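Local coordinates for protein Cas6b (Methanococcus maripaludis, PDB 4Z7K) that probably cleaves precursor CRISPR RNA whose repeat forms no stem-loop, as a Cas6-family endoribonuclease, at residues Met6-Tyr10 against Leu74-Phe80; Leu23-Phe27 against Gln53-Ile57. All blocks are in the same frame, centred on the assembly; numbering follows the deposited sequence.

Contact 1. Residues Met6-Tyr10 against Leu74-Phe80; sequences MHISY and LESKRIF
Met6 and Leu74 meet obliquely, with the thioether methyl of the methionine doing the touching. Met6 CG lies anti to the backbone N (chi1 -176°) and the chain runs out straight as far as SD. A bend at chi3 (85°) then lays CE against Leu74, 3.5 Å from Leu74 CD2. The same methyl also brushes the aliphatic CG of Glu75 and comes obliquely to the ring of Phe80. The carboxylate of Glu75 pairs with Lys101 on strand 98-109. Ile8, two residues along the strand, reaches Leu74 tip to tip, with Ile8 CD1 3.6 Å from Leu74 CG. That methyl also lies at the edge of the Phe80 ring, near its plane, 4.1 Å from Phe80 CD2. Met6 CE and Ile8 CD1 lie side by side against Leu74, and Phe80 returns past them after the helix has ended.

Strand 2-9 and helix 67-76 are the first strand and second helix of a ferredoxin-like βαββαβ unit, the RAMP fold. The strand is central in the antiparallel sheet, and the helix lies across it.

Tyr10 makes the polar link. Its OH donates to Ile79 O at 2.9 Å. The donor stands above the carbonyl plane, 38° out of it, so the bond does not follow a lone pair. The tyrosine and Ile79 side chains cross at about a right angle, and Ile79 CG2 rests near the same hydroxyl. A phenylalanine in place of Tyr10 would probably leave Ile79 O without this donor and the turn after the helix less firmly held. Glu82, Ile94 and Val97 pack round the tyrosine, and Val99 of strand 98-109 touches Met6, Ile8 and Phe80.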
# COMPACT_ATOMS: atom_id res chain seq x y z
N MET B 6 -30.96 7.45 1.76
CA MET B 6 -31.32 8.80 1.33
C MET B 6 -30.17 9.44 0.52
O MET B 6 -29.06 9.62 1.03
CB MET B 6 -31.67 9.67 2.55
CG MET B 6 -32.16 11.08 2.20
SD MET B 6 -33.00 11.95 3.55
CE MET B 6 -31.60 12.64 4.43
N HIS B 7 -30.47 9.79 -0.75
CA HIS B 7 -29.57 10.57 -1.62
C HIS B 7 -29.86 12.05 -1.48
O HIS B 7 -31.02 12.45 -1.44
CB HIS B 7 -29.71 10.21 -3.11
CG HIS B 7 -29.88 8.75 -3.40
ND1 HIS B 7 -29.64 7.76 -2.48
CD2 HIS B 7 -30.26 8.13 -4.54
CE1 HIS B 7 -29.87 6.58 -3.03
NE2 HIS B 7 -30.25 6.78 -4.28
N ILE B 8 -28.80 12.85 -1.47
CA ILE B 8 -28.93 14.31 -1.53
C ILE B 8 -28.12 14.90 -2.67
O ILE B 8 -26.91 14.73 -2.74
CB ILE B 8 -28.47 14.94 -0.21
CG1 ILE B 8 -29.57 14.83 0.84
CG2 ILE B 8 -28.09 16.39 -0.42
CD1 ILE B 8 -29.09 15.15 2.23
N SER B 9 -28.78 15.64 -3.56
CA SER B 9 -28.07 16.13 -4.73
C SER B 9 -28.27 17.63 -4.91
O SER B 9 -29.36 18.13 -4.67
CB SER B 9 -28.56 15.37 -5.97
OG SER B 9 -27.59 15.38 -7.01
N TYR B 10 -27.22 18.33 -5.34
CA TYR B 10 -27.31 19.78 -5.57
C TYR B 10 -27.08 20.02 -7.06
O TYR B 10 -25.94 20.26 -7.45
CB TYR B 10 -26.27 20.58 -4.75
CG TYR B 10 -26.29 20.37 -3.25
CD1 TYR B 10 -27.46 20.13 -2.56
CD2 TYR B 10 -25.11 20.45 -2.50
CE1 TYR B 10 -27.47 19.95 -1.18
CE2 TYR B 10 -25.10 20.26 -1.12
CZ TYR B 10 -26.29 20.01 -0.47
OH TYR B 10 -26.32 19.83 0.90
N LEU B 74 -28.11 12.79 8.70
CA LEU B 74 -28.39 13.56 7.50
C LEU B 74 -29.59 14.48 7.76
O LEU B 74 -29.60 15.62 7.32
CB LEU B 74 -28.62 12.63 6.29
CG LEU B 74 -28.00 13.07 4.97
CD1 LEU B 74 -26.50 13.33 5.14
CD2 LEU B 74 -28.23 12.00 3.93
N GLU B 75 -30.62 13.94 8.42
CA GLU B 75 -31.78 14.73 8.83
C GLU B 75 -31.50 15.58 10.08
O GLU B 75 -31.79 16.78 10.08
CB GLU B 75 -32.98 13.81 9.13
CG GLU B 75 -33.14 12.57 8.25
CD GLU B 75 -34.37 11.76 8.66
OE1 GLU B 75 -34.93 12.06 9.74
OE2 GLU B 75 -34.78 10.83 7.92
N SER B 76 -30.86 14.97 11.09
CA SER B 76 -30.67 15.63 12.40
C SER B 76 -29.97 16.95 12.20
O SER B 76 -30.45 17.99 12.68
CB SER B 76 -29.89 14.75 13.38
OG SER B 76 -28.49 14.82 13.16
N LYS B 77 -28.86 16.94 11.49
CA LYS B 77 -28.32 18.21 11.13
C LYS B 77 -28.92 18.37 9.75
O LYS B 77 -28.81 17.47 8.93
CB LYS B 77 -26.80 18.26 11.13
CG LYS B 77 -26.26 19.60 10.65
CD LYS B 77 -27.18 20.80 10.92
CE LYS B 77 -26.43 22.13 11.08
NZ LYS B 77 -25.67 22.24 12.37
N ARG B 78 -29.57 19.49 9.51
CA ARG B 78 -30.32 19.74 8.29
C ARG B 78 -29.39 20.10 7.16
O ARG B 78 -29.11 21.27 6.92
CB ARG B 78 -31.37 20.84 8.53
CG ARG B 78 -31.60 21.07 10.02
CD ARG B 78 -32.69 22.08 10.34
NE ARG B 78 -33.20 21.82 11.70
CZ ARG B 78 -34.40 22.18 12.15
NH1 ARG B 78 -35.24 22.83 11.36
NH2 ARG B 78 -34.75 21.90 13.41
N ILE B 79 -28.78 19.07 6.59
CA ILE B 79 -27.89 19.16 5.43
C ILE B 79 -28.64 19.50 4.10
O ILE B 79 -28.09 20.14 3.20
CB ILE B 79 -27.08 17.87 5.30
CG1 ILE B 79 -26.26 17.71 6.57
CG2 ILE B 79 -26.15 17.92 4.09
CD1 ILE B 79 -25.81 16.33 6.81
N PHE B 80 -29.88 19.04 3.95
CA PHE B 80 -30.54 19.27 2.68
C PHE B 80 -30.99 20.73 2.56
O PHE B 80 -31.15 21.24 1.45
CB PHE B 80 -31.70 18.31 2.46
CG PHE B 80 -32.45 17.94 3.69
CD1 PHE B 80 -33.59 18.63 4.05
CD2 PHE B 80 -32.05 16.86 4.45
CE1 PHE B 80 -34.29 18.26 5.18
CE2 PHE B 80 -32.75 16.49 5.58
CZ PHE B 80 -33.87 17.20 5.94

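Contact 2. Residues Leu23-Phe27 against Gln53-Ile57; sequences LRGYF and QFKII. With nucleotides of chain C.
Arg24 NH2 donates to O3' of DC23 of chain C at 2.6 Å, and the bond is nearly straight, with an N-H...O angle of 174°. The acceptor lies at the edge of the guanidinium. It is the ester oxygen that joins DC23 to the phosphate of A24. NH2 also makes a weak hydrogen bond to His38 O, and Arg210 brings a second guanidinium close to NH1.

The arginine gets there by running past the Phe54 ring. Its CG is anti to the backbone N (chi1 166°) and the chain stays extended to NE. Arg24 CB approaches the ring obliquely, 3.4 Å from Phe54 CD1, and the two side chains cross at about a right angle. Leu23 lies next to it, with Leu23 CD2 3.8 Å from Phe54 CB. Phe27 adds a nearly parallel ring, with the planes at 17°. The rings are displaced, with centroids 5.5 Å from each other, and little of one lies over the other.

Helix 20-30 here packs on strand 52-57, an outer strand of the ferredoxin-like sheet, whose Phe54 backbone also bonds to Ser209. The segment axes come within 8.5 Å and run roughly antiparallel. Gly25 faces the nucleic acid, where a CB would collide with O4' of U25 of chain C.

DC23 lacks the 2'-hydroxyl that Cas6 enzymes generally use to attack the next phosphate. Its linkage to A24 is intact, and the missing 2'-hydroxyl is the probable reason. The bond from Arg24 probably helps hold this part of the backbone in place.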
# COMPACT_ATOMS: atom_id res chain seq x y z
N LEU B 23 -15.32 17.93 -2.05
CA LEU B 23 -16.71 17.89 -1.61
C LEU B 23 -16.81 17.29 -0.22
O LEU B 23 -17.50 17.81 0.66
CB LEU B 23 -17.56 17.06 -2.57
CG LEU B 23 -19.03 17.03 -2.19
CD1 LEU B 23 -19.70 18.32 -2.55
CD2 LEU B 23 -19.71 15.84 -2.83
N ARG B 24 -16.11 16.18 -0.02
CA ARG B 24 -16.00 15.56 1.29
C ARG B 24 -15.23 16.49 2.20
O ARG B 24 -15.62 16.72 3.34
CB ARG B 24 -15.30 14.21 1.20
CG ARG B 24 -14.85 13.66 2.52
CD ARG B 24 -14.73 12.16 2.49
NE ARG B 24 -14.13 11.66 3.71
CZ ARG B 24 -12.82 11.72 3.95
NH1 ARG B 24 -12.00 12.28 3.06
NH2 ARG B 24 -12.33 11.24 5.08
N GLY B 25 -14.18 17.09 1.64
CA GLY B 25 -13.29 17.98 2.37
C GLY B 25 -14.09 19.02 3.13
O GLY B 25 -13.84 19.25 4.31
N TYR B 26 -15.06 19.65 2.46
CA TYR B 26 -15.78 20.78 3.02
C TYR B 26 -16.73 20.42 4.16
O TYR B 26 -16.94 21.21 5.06
CB TYR B 26 -16.58 21.48 1.90
CG TYR B 26 -17.73 22.33 2.41
CD1 TYR B 26 -17.57 23.69 2.66
CD2 TYR B 26 -18.98 21.75 2.68
CE1 TYR B 26 -18.61 24.45 3.15
CE2 TYR B 26 -20.02 22.51 3.18
CZ TYR B 26 -19.84 23.86 3.41
OH TYR B 26 -20.89 24.60 3.91
N PHE B 27 -17.31 19.23 4.12
CA PHE B 27 -18.15 18.72 5.20
C PHE B 27 -17.30 18.22 6.37
O PHE B 27 -17.79 18.05 7.49
CB PHE B 27 -19.09 17.64 4.68
CG PHE B 27 -20.31 18.19 3.98
CD1 PHE B 27 -20.27 18.43 2.60
CD2 PHE B 27 -21.48 18.45 4.67
CE1 PHE B 27 -21.38 18.92 1.94
CE2 PHE B 27 -22.60 18.95 4.01
CZ PHE B 27 -22.54 19.19 2.64
N GLN B 53 -21.15 8.88 2.29
CA GLN B 53 -20.16 8.92 1.20
C GLN B 53 -20.38 10.11 0.26
O GLN B 53 -21.51 10.43 -0.10
CB GLN B 53 -20.21 7.64 0.38
CG GLN B 53 -20.29 6.38 1.20
CD GLN B 53 -20.65 5.18 0.35
OE1 GLN B 53 -20.35 5.15 -0.84
NE2 GLN B 53 -21.30 4.20 0.95
N PHE B 54 -19.29 10.75 -0.16
CA PHE B 54 -19.40 11.89 -1.06
C PHE B 54 -18.92 11.60 -2.48
O PHE B 54 -17.79 11.17 -2.70
CB PHE B 54 -18.64 13.06 -0.46
CG PHE B 54 -19.09 13.40 0.91
CD1 PHE B 54 -18.38 12.96 2.01
CD2 PHE B 54 -20.26 14.10 1.11
CE1 PHE B 54 -18.81 13.26 3.28
CE2 PHE B 54 -20.70 14.40 2.37
CZ PHE B 54 -19.97 13.98 3.45
N LYS B 55 -19.80 11.83 -3.44
CA LYS B 55 -19.56 11.43 -4.82
C LYS B 55 -19.83 12.61 -5.76
O LYS B 55 -20.62 13.49 -5.43
CB LYS B 55 -20.45 10.23 -5.15
CG LYS B 55 -20.23 9.07 -4.20
CD LYS B 55 -21.26 7.96 -4.32
CE LYS B 55 -20.79 6.70 -3.58
NZ LYS B 55 -19.41 6.18 -3.90
N ILE B 56 -19.17 12.65 -6.93
CA ILE B 56 -19.56 13.65 -7.91
C ILE B 56 -20.06 13.00 -9.19
O ILE B 56 -19.33 12.26 -9.85
CB ILE B 56 -18.42 14.61 -8.25
CG1 ILE B 56 -18.17 15.53 -7.06
CG2 ILE B 56 -18.78 15.45 -9.44
CD1 ILE B 56 -17.03 16.48 -7.28
N ILE B 57 -21.32 13.27 -9.51
CA ILE B 57 -22.06 12.49 -10.49
C ILE B 57 -22.95 13.30 -11.46
O ILE B 57 -23.89 13.99 -11.04
CB ILE B 57 -22.95 11.46 -9.75
CG1 ILE B 57 -22.06 10.36 -9.15
CG2 ILE B 57 -24.07 10.93 -10.63
CD1 ILE B 57 -22.71 9.04 -9.10
P U C 25 -8.86 18.56 4.20
OP1 U C 25 -7.92 19.19 5.16
OP2 U C 25 -10.33 18.65 4.43
O5' U C 25 -8.53 19.23 2.79
C5' U C 25 -8.60 18.47 1.59
C4' U C 25 -8.88 19.35 0.40
O4' U C 25 -10.32 19.50 0.23
C3' U C 25 -8.34 20.78 0.51
O3' U C 25 -7.01 20.90 0.05
C2' U C 25 -9.34 21.60 -0.31
O2' U C 25 -9.05 21.53 -1.70
C1' U C 25 -10.64 20.85 -0.03
N1 U C 25 -11.45 21.43 1.08
C2 U C 25 -12.35 22.41 0.69
O2 U C 25 -12.46 22.75 -0.48
N3 U C 25 -13.11 22.97 1.70
C4 U C 25 -13.06 22.65 3.03
O4 U C 25 -13.81 23.23 3.82
C5 U C 25 -12.10 21.63 3.37
C6 U C 25 -11.35 21.07 2.41
P DC C 23 -12.08 6.94 5.05
OP1 DC C 23 -13.11 7.95 5.34
OP2 DC C 23 -11.79 6.60 3.63
O5' DC C 23 -10.71 7.36 5.74
C5' DC C 23 -10.70 8.38 6.68
C4' DC C 23 -9.39 9.09 6.59
O4' DC C 23 -8.35 8.11 6.61
C3' DC C 23 -9.20 9.87 5.30
O3' DC C 23 -9.72 11.21 5.47
C2' DC C 23 -7.69 9.83 5.11
C1' DC C 23 -7.29 8.51 5.78
N1 DC C 23 -7.03 7.42 4.84
C2 DC C 23 -5.82 7.39 4.15
O2 DC C 23 -4.99 8.29 4.34
N3 DC C 23 -5.59 6.38 3.29
C4 DC C 23 -6.50 5.43 3.10
N4 DC C 23 -6.21 4.45 2.23
C5 DC C 23 -7.75 5.44 3.79
C6 DC C 23 -7.97 6.45 4.65
P A C 24 -8.76 12.49 5.51
OP1 A C 24 -8.35 12.84 4.12
OP2 A C 24 -7.70 12.30 6.53
O5' A C 24 -9.68 13.65 6.11
C5' A C 24 -10.61 14.39 5.34
C4' A C 24 -10.16 15.83 5.19
O4' A C 24 -10.35 16.56 6.45
C3' A C 24 -8.68 15.97 4.84
O3' A C 24 -8.42 17.04 3.93
C2' A C 24 -8.02 16.21 6.20
O2' A C 24 -6.79 16.91 6.13
C1' A C 24 -9.09 17.01 6.95
N9 A C 24 -9.09 16.86 8.41
C8 A C 24 -9.89 17.60 9.24
N7 A C 24 -9.70 17.36 10.52
C5 A C 24 -8.67 16.43 10.53
C6 A C 24 -8.02 15.77 11.59
N6 A C 24 -8.32 15.98 12.87
N1 A C 24 -7.02 14.91 11.30
C2 A C 24 -6.71 14.71 10.02
N3 A C 24 -7.26 15.26 8.94
C4 A C 24 -8.24 16.15 9.25

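Contacts 1 and 2 belong to the same ferredoxin-like unit. Contact 1 joins strand 2-9 to the second helix and the turn after it. Contact 2 joins the first helix to strand 52-57, and is nested in the chain loop that contact 1 closes. Their centres are 12 Å apart. They meet at Phe27: Ile79 CG2 lies 3.7 Å from Phe27 CE2, and Tyr10 OH lies 4.2 Å from Phe27 CZ. The packing thus continues from one contact to the other through Phe27. Contact 2 touches the nucleic acid directly. The nearest atom of contact 1 is about 13 Å from it, so contact 1 is structural packing away from the bound strand.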